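Side-chain contacts in L-lysine 6-monooxygenase (Pseudomonas syringae pv. tomato, PDB 5CQF), which probably hydroxylates the side-chain amine of L-lysine with the help of FAD and NADPH, a step in siderophore biosynthesis: residues Q124-H128 with T129-T133; R151-P155 with Q156-A160; R107-S110 with R111-S115. All blocks are in the same frame, centred on the assembly; numbering follows the deposited sequence.

The three contacts follow one another along the chain, with interaction 3 first, then interaction 1, then interaction 2. Helix 111-125 begins in interaction 3 and ends in interaction 1; their centres are 24 Å apart and their nearest atoms about 11 Å. Interactions 1 and 2 lie 15 Å apart between centres and do touch: Arg-130 NE packs 4.0 Å from Phe-159 CE2, and Thr-133 CG2 lies 4.0 Å from Thr-154 CB. Interactions 2 and 3 are well separated, their centres 36 Å apart. Interaction 1 packs against Phe-21, within a GxGxxG pattern consistent with a Rossmann-type FAD site, whereas interaction 3 meets a second subunit.

Interaction 1 of 3, residues Q124-H128 with T129-T133; sequences QVDGH and TRFDT
Asp-126 and Thr-129 meet across a tight reversal of the chain, and a water bridges it. The first link in sequence order is Val-125, whose carbonyl O receives a hydrogen bond from this water at 2.8 Å. The same water also binds Thr-129 OG1 at 2.7 Å, so the chain at Val-125 is linked to Thr-129, in strand 129-130. Asp-126 supplies the direct bond: Thr-129 N donates to Asp-126 O at 2.9 Å with an N-H...O angle of 149°, and the donor stands well above the carbonyl plane. The aspartate CG is placed between its own backbone N and carbonyl carbon (chi1 68°), which swings the carboxylate toward the aromatic ring two residues beyond the turn. There Asp-126 OD2 approaches Phe-131 CE2 obliquely at 4.1 Å, the carboxylate and ring planes being 73° apart. Gly-127 occupies the second position of the turn. His-128 then offers its backbone N to the water at 2.9 Å, giving that water three protein partners. Thr-129 holds OG1 beside its backbone N, and its other branch goes to the ring: Thr-129 CG2 lies 3.6 Å above one face of Phe-131, offset toward the rim. Phe-21 also packs on Asp-126 and Thr-129, and the backbone of Tyr-49, in strand 47-50, hydrogen-bonds to the backbones of His-128 and Arg-130. The arrangement is a type I beta turn from Asp-126 to Thr-129 that passes from helix 111-125 into strand 129-130, an edge strand, within this chain, of the five-stranded parallel sheet, beside the GxGxxG turn of what is probably the FAD-binding Rossmann-type fold.

Interaction 2 of 3, residues R151-P155 with Q156-A160; sequences RVRTP and QGSFA
With chi1 at 70°, Thr-154 holds OG1 between its backbone N and carbonyl carbon, and that places the hydroxyl over Gly-157, while the Phe-159 CG lies beside its backbone N, anti to the carbonyl carbon (chi1 -48°), which leans the ring back toward Thr-154. Thr-154 OG1 donates to Gly-157 O at 2.8 Å from above the carbonyl plane, whereas Thr-154 N reaches the same oxygen at 2.8 Å nearly along the C=O axis; one acceptor is thus gripped twice by one residue. Gln-156 N adds a weak bond to the hydroxyl. The Phe-159 ring turns its edge to this group, with CE1 3.7 Å from Thr-154 OG1. Next along the hairpin, Val-152 N gives a 2.7 Å bond to Phe-159 O, returned by Phe-159 N to Val-152 O. On the other face, Arg-153 NE lies 3.7 Å from Ser-158 CB, and Asp-139 of the adjacent strand takes the guanidinium in a salt bridge. The type I turn through Pro-155 and Gln-156 makes this a two-residue beta hairpin. Strand 157-161 is outermost in its three-stranded antiparallel sheet, with strand 147-154 between it and strand 137-142.

Interaction 3 of 3, residues R107-S110 with R111-S115; sequences RPAS and RHEWS
One water is gripped by three groups where the chain enters helix 111-125: Ser-110 N donates to it at 2.9 Å, Arg-107 NH1 donates in the guanidinium plane at 2.9 Å, and the water itself donates to Glu-113 OE1 at 2.7 Å. In the glutamate, CG anti to the backbone N (chi1 -168°) and an extended chain beyond it carry OE1 back toward the helix start. Ser-110 is the N-cap. Its OG sits between the backbone N and carbonyl carbon, and from there it accepts a bond from Glu-113 N at 3.1 Å and 159°. A capping box would have the glutamate carboxylate return the bond directly to Ser-110 N; here the water stands between them, so the reciprocal half is water-mediated. The helix proper opens with Trp-114 N to Ser-110 O at 2.9 Å, a nearly straight bond (171°). The Trp-114 indole lies against the loop: CD1 comes 3.2 Å from Ser-110 O, and NE1 lies 3.5 Å from Ala-109 CB, which approaches the ring obliquely. A second water accepts from Trp-114 NE1 at 2.8 Å at the ring edge, so the N-H of this buried tryptophan has a partner. Arg-107 NH1 also binds Pro-108 O, and this second bond helps to fix the guanidinium against the loop. The polar ends continue across a subunit interface: Glu-299 of the second subunit bonds Ser-110 OG and forms a salt bridge with Arg-107, and Tyr-298 of that subunit and Arg-98 of the same chain both bind Glu-113 OE2. Within the chain, the loop leads from helix 99-105 into helix 111-125; Phe-102 of helix 99-105 and residues of helix 89-96 touch Glu-113, and Leu-64 of helix 57-64 packs on Trp-114.

Interaction 1 of 3, residues Q124-H128 with T129-T133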
# COMPACT_ATOMS: atom_id res chain seq x y z
N GLN A 124 29.36 -18.42 -8.69
CA GLN A 124 29.60 -18.47 -10.13
C GLN A 124 30.79 -17.66 -10.54
O GLN A 124 31.27 -17.86 -11.65
CB GLN A 124 28.39 -17.93 -10.90
CG GLN A 124 27.14 -18.79 -10.83
CD GLN A 124 26.00 -18.14 -11.55
OE1 GLN A 124 25.92 -18.22 -12.77
NE2 GLN A 124 25.12 -17.47 -10.81
N VAL A 125 31.27 -16.75 -9.69
CA VAL A 125 32.40 -15.86 -10.06
C VAL A 125 33.59 -15.89 -9.08
O VAL A 125 34.44 -15.01 -9.11
CB VAL A 125 31.94 -14.40 -10.22
CG1 VAL A 125 30.85 -14.29 -11.26
CG2 VAL A 125 31.46 -13.82 -8.90
N ASP A 126 33.65 -16.90 -8.22
CA ASP A 126 34.65 -16.96 -7.18
C ASP A 126 35.87 -17.82 -7.52
O ASP A 126 36.69 -18.06 -6.64
CB ASP A 126 34.01 -17.44 -5.86
CG ASP A 126 33.58 -18.89 -5.90
OD1 ASP A 126 33.66 -19.53 -6.98
OD2 ASP A 126 33.13 -19.38 -4.85
N GLY A 127 35.99 -18.27 -8.76
CA GLY A 127 37.17 -19.06 -9.19
C GLY A 127 38.54 -18.40 -8.98
O GLY A 127 39.57 -19.05 -9.14
N HIS A 128 38.60 -17.11 -8.66
CA HIS A 128 39.87 -16.43 -8.39
C HIS A 128 39.87 -15.87 -6.99
O HIS A 128 40.58 -14.91 -6.68
CB HIS A 128 40.06 -15.29 -9.38
CG HIS A 128 40.08 -15.75 -10.80
ND1 HIS A 128 38.96 -15.68 -11.61
CD2 HIS A 128 41.07 -16.29 -11.55
CE1 HIS A 128 39.26 -16.17 -12.80
NE2 HIS A 128 40.53 -16.53 -12.80
N THR A 129 39.05 -16.44 -6.13
CA THR A 129 38.97 -15.92 -4.80
C THR A 129 39.60 -16.88 -3.83
O THR A 129 39.31 -18.07 -3.86
CB THR A 129 37.52 -15.65 -4.38
OG1 THR A 129 36.93 -14.72 -5.29
CG2 THR A 129 37.49 -15.05 -3.00
N ARG A 130 40.48 -16.36 -2.97
CA ARG A 130 41.00 -17.12 -1.85
C ARG A 130 40.34 -16.66 -0.57
O ARG A 130 40.59 -15.55 -0.10
CB ARG A 130 42.51 -16.94 -1.78
CG ARG A 130 43.23 -17.57 -2.98
CD ARG A 130 44.55 -16.86 -3.25
NE ARG A 130 45.38 -17.53 -4.25
CZ ARG A 130 46.26 -18.50 -4.00
NH1 ARG A 130 46.96 -19.03 -5.00
NH2 ARG A 130 46.45 -18.95 -2.76
N PHE A 131 39.49 -17.52 -0.01
CA PHE A 131 38.84 -17.26 1.29
C PHE A 131 39.75 -17.64 2.49
O PHE A 131 40.82 -18.22 2.32
CB PHE A 131 37.51 -18.01 1.39
CG PHE A 131 36.50 -17.59 0.35
CD1 PHE A 131 35.56 -16.60 0.64
CD2 PHE A 131 36.45 -18.20 -0.90
CE1 PHE A 131 34.60 -16.23 -0.30
CE2 PHE A 131 35.51 -17.82 -1.84
CZ PHE A 131 34.58 -16.84 -1.54
N ASP A 132 39.31 -17.30 3.71
CA ASP A 132 40.09 -17.54 4.94
C ASP A 132 41.52 -17.05 4.81
O ASP A 132 42.46 -17.65 5.34
CB ASP A 132 40.08 -19.02 5.30
CG ASP A 132 38.68 -19.53 5.52
OD1 ASP A 132 37.95 -18.90 6.32
OD2 ASP A 132 38.31 -20.54 4.88
N THR A 133 41.67 -15.93 4.12
CA THR A 133 42.95 -15.43 3.68
C THR A 133 43.01 -13.92 3.99
O THR A 133 42.83 -13.09 3.09
CB THR A 133 43.13 -15.72 2.18
OG1 THR A 133 42.88 -17.11 1.94
CG2 THR A 133 44.52 -15.38 1.71
O HOH W 1 37.01 -14.84 -7.97

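Interaction 2 of 3, residues R151-P155 with Q156-A160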
# COMPACT_ATOMS: atom_id res chain seq x y z
N ARG A 151 53.46 -5.45 -2.12
CA ARG A 151 53.44 -6.86 -1.81
C ARG A 151 52.39 -7.02 -0.77
O ARG A 151 52.55 -6.56 0.35
CB ARG A 151 54.79 -7.34 -1.26
CG ARG A 151 55.89 -7.42 -2.31
CD ARG A 151 57.28 -7.53 -1.67
NE ARG A 151 58.31 -7.95 -2.63
CZ ARG A 151 59.46 -7.31 -2.87
NH1 ARG A 151 60.31 -7.80 -3.77
NH2 ARG A 151 59.79 -6.18 -2.22
N VAL A 152 51.31 -7.68 -1.14
CA VAL A 152 50.22 -7.93 -0.22
C VAL A 152 50.60 -9.18 0.53
O VAL A 152 50.90 -10.21 -0.08
CB VAL A 152 48.88 -8.14 -0.96
CG1 VAL A 152 47.74 -8.34 0.04
CG2 VAL A 152 48.59 -6.97 -1.88
N ARG A 153 50.59 -9.09 1.85
CA ARG A 153 51.08 -10.18 2.68
C ARG A 153 49.92 -10.84 3.40
O ARG A 153 49.08 -10.16 3.98
CB ARG A 153 52.16 -9.67 3.66
CG ARG A 153 53.61 -9.93 3.22
CD ARG A 153 54.09 -9.02 2.09
NE ARG A 153 55.29 -9.52 1.39
CZ ARG A 153 56.56 -9.12 1.58
NH1 ARG A 153 57.54 -9.66 0.87
NH2 ARG A 153 56.86 -8.17 2.47
N THR A 154 49.87 -12.16 3.33
CA THR A 154 48.85 -12.95 4.01
C THR A 154 49.47 -14.14 4.77
O THR A 154 50.65 -14.49 4.55
CB THR A 154 47.83 -13.49 3.01
OG1 THR A 154 48.43 -14.50 2.19
CG2 THR A 154 47.31 -12.37 2.12
N PRO A 155 48.68 -14.78 5.67
CA PRO A 155 49.16 -15.99 6.34
C PRO A 155 49.49 -17.15 5.38
O PRO A 155 50.28 -18.01 5.73
CB PRO A 155 47.99 -16.38 7.26
CG PRO A 155 47.28 -15.10 7.51
CD PRO A 155 47.40 -14.32 6.23
N GLN A 156 48.91 -17.15 4.18
CA GLN A 156 49.13 -18.22 3.21
C GLN A 156 50.03 -17.77 2.06
O GLN A 156 49.96 -18.33 0.98
CB GLN A 156 47.77 -18.71 2.64
CG GLN A 156 47.10 -19.85 3.41
CD GLN A 156 46.50 -19.42 4.75
OE1 GLN A 156 45.99 -18.30 4.92
NE2 GLN A 156 46.56 -20.33 5.73
N GLY A 157 50.86 -16.76 2.30
CA GLY A 157 51.82 -16.31 1.29
C GLY A 157 51.74 -14.83 0.97
O GLY A 157 51.19 -14.05 1.75
N SER A 158 52.30 -14.44 -0.17
CA SER A 158 52.37 -13.03 -0.56
C SER A 158 52.07 -12.85 -2.05
O SER A 158 52.26 -13.78 -2.84
CB SER A 158 53.76 -12.45 -0.25
OG SER A 158 54.65 -12.63 -1.35
N PHE A 159 51.60 -11.65 -2.41
CA PHE A 159 51.16 -11.34 -3.78
C PHE A 159 51.59 -9.96 -4.21
O PHE A 159 51.54 -9.01 -3.43
CB PHE A 159 49.65 -11.45 -3.92
CG PHE A 159 49.08 -12.71 -3.34
CD1 PHE A 159 48.75 -12.78 -2.00
CD2 PHE A 159 48.88 -13.82 -4.14
CE1 PHE A 159 48.23 -13.94 -1.46
CE2 PHE A 159 48.35 -14.98 -3.61
CZ PHE A 159 48.03 -15.05 -2.26
N ALA A 160 51.99 -9.85 -5.47
CA ALA A 160 52.59 -8.62 -6.00
C ALA A 160 51.74 -8.05 -7.12
O ALA A 160 51.24 -8.80 -7.97
CB ALA A 160 54.00 -8.90 -6.48

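Interaction 3 of 3, residues R107-S110 with R111-S115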
# COMPACT_ATOMS: atom_id res chain seq x y z
N ARG A 107 5.71 -7.18 -2.54
CA ARG A 107 6.61 -6.52 -1.62
C ARG A 107 8.01 -6.64 -2.18
O ARG A 107 8.26 -7.43 -3.10
CB ARG A 107 6.52 -7.14 -0.21
CG ARG A 107 6.87 -8.63 -0.13
CD ARG A 107 7.27 -9.09 1.27
NE ARG A 107 7.42 -10.54 1.37
CZ ARG A 107 8.49 -11.25 0.95
NH1 ARG A 107 9.56 -10.67 0.40
NH2 ARG A 107 8.50 -12.56 1.12
N PRO A 108 8.95 -5.87 -1.64
CA PRO A 108 10.32 -6.06 -2.07
C PRO A 108 10.86 -7.36 -1.50
O PRO A 108 10.29 -7.90 -0.58
CB PRO A 108 11.07 -4.86 -1.50
CG PRO A 108 10.08 -4.04 -0.77
CD PRO A 108 8.81 -4.81 -0.64
N ALA A 109 11.93 -7.85 -2.11
CA ALA A 109 12.58 -9.07 -1.77
C ALA A 109 13.10 -8.92 -0.37
O ALA A 109 13.50 -7.84 0.01
CB ALA A 109 13.73 -9.30 -2.71
N SER A 110 13.19 -10.03 0.36
CA SER A 110 13.64 -9.98 1.72
C SER A 110 15.15 -10.00 1.77
O SER A 110 15.84 -10.38 0.82
CB SER A 110 13.07 -11.16 2.53
OG SER A 110 13.63 -12.39 2.07
N ARG A 111 15.67 -9.55 2.90
CA ARG A 111 17.07 -9.71 3.20
C ARG A 111 17.55 -11.13 2.95
O ARG A 111 18.60 -11.35 2.36
CB ARG A 111 17.31 -9.35 4.65
CG ARG A 111 18.74 -9.58 5.10
CD ARG A 111 19.08 -8.71 6.30
NE ARG A 111 18.82 -7.30 6.00
CZ ARG A 111 18.93 -6.32 6.88
NH1 ARG A 111 19.32 -6.60 8.12
NH2 ARG A 111 18.65 -5.07 6.53
N HIS A 112 16.79 -12.10 3.41
CA HIS A 112 17.17 -13.51 3.27
C HIS A 112 17.29 -13.89 1.77
O HIS A 112 18.25 -14.54 1.37
CB HIS A 112 16.18 -14.37 4.06
CG HIS A 112 16.28 -15.84 3.81
ND1 HIS A 112 17.41 -16.58 4.10
CD2 HIS A 112 15.35 -16.73 3.37
CE1 HIS A 112 17.19 -17.85 3.81
NE2 HIS A 112 15.95 -17.97 3.37
N GLU A 113 16.35 -13.41 0.95
CA GLU A 113 16.41 -13.65 -0.47
C GLU A 113 17.62 -12.98 -1.13
O GLU A 113 18.34 -13.61 -1.92
CB GLU A 113 15.08 -13.29 -1.18
CG GLU A 113 15.05 -13.83 -2.62
CD GLU A 113 13.68 -13.84 -3.30
OE1 GLU A 113 12.77 -13.05 -2.93
OE2 GLU A 113 13.50 -14.65 -4.24
N TRP A 114 17.87 -11.72 -0.81
CA TRP A 114 19.07 -11.05 -1.34
C TRP A 114 20.37 -11.75 -0.94
O TRP A 114 21.29 -11.84 -1.76
CB TRP A 114 19.14 -9.59 -0.90
CG TRP A 114 18.20 -8.70 -1.59
CD1 TRP A 114 17.08 -8.10 -1.07
CD2 TRP A 114 18.26 -8.29 -2.94
NE1 TRP A 114 16.47 -7.32 -2.02
CE2 TRP A 114 17.19 -7.43 -3.18
CE3 TRP A 114 19.15 -8.57 -3.98
CZ2 TRP A 114 16.96 -6.88 -4.39
CZ3 TRP A 114 18.91 -8.03 -5.19
CH2 TRP A 114 17.85 -7.21 -5.40
N SER A 115 20.46 -12.26 0.29
CA SER A 115 21.60 -13.11 0.70
C SER A 115 21.78 -14.32 -0.19
O SER A 115 22.89 -14.58 -0.69
CB SER A 115 21.43 -13.63 2.14
OG SER A 115 21.50 -12.54 3.03
O HOH W 2 11.73 -12.30 -0.56
O HOH W 3 14.10 -5.82 -2.35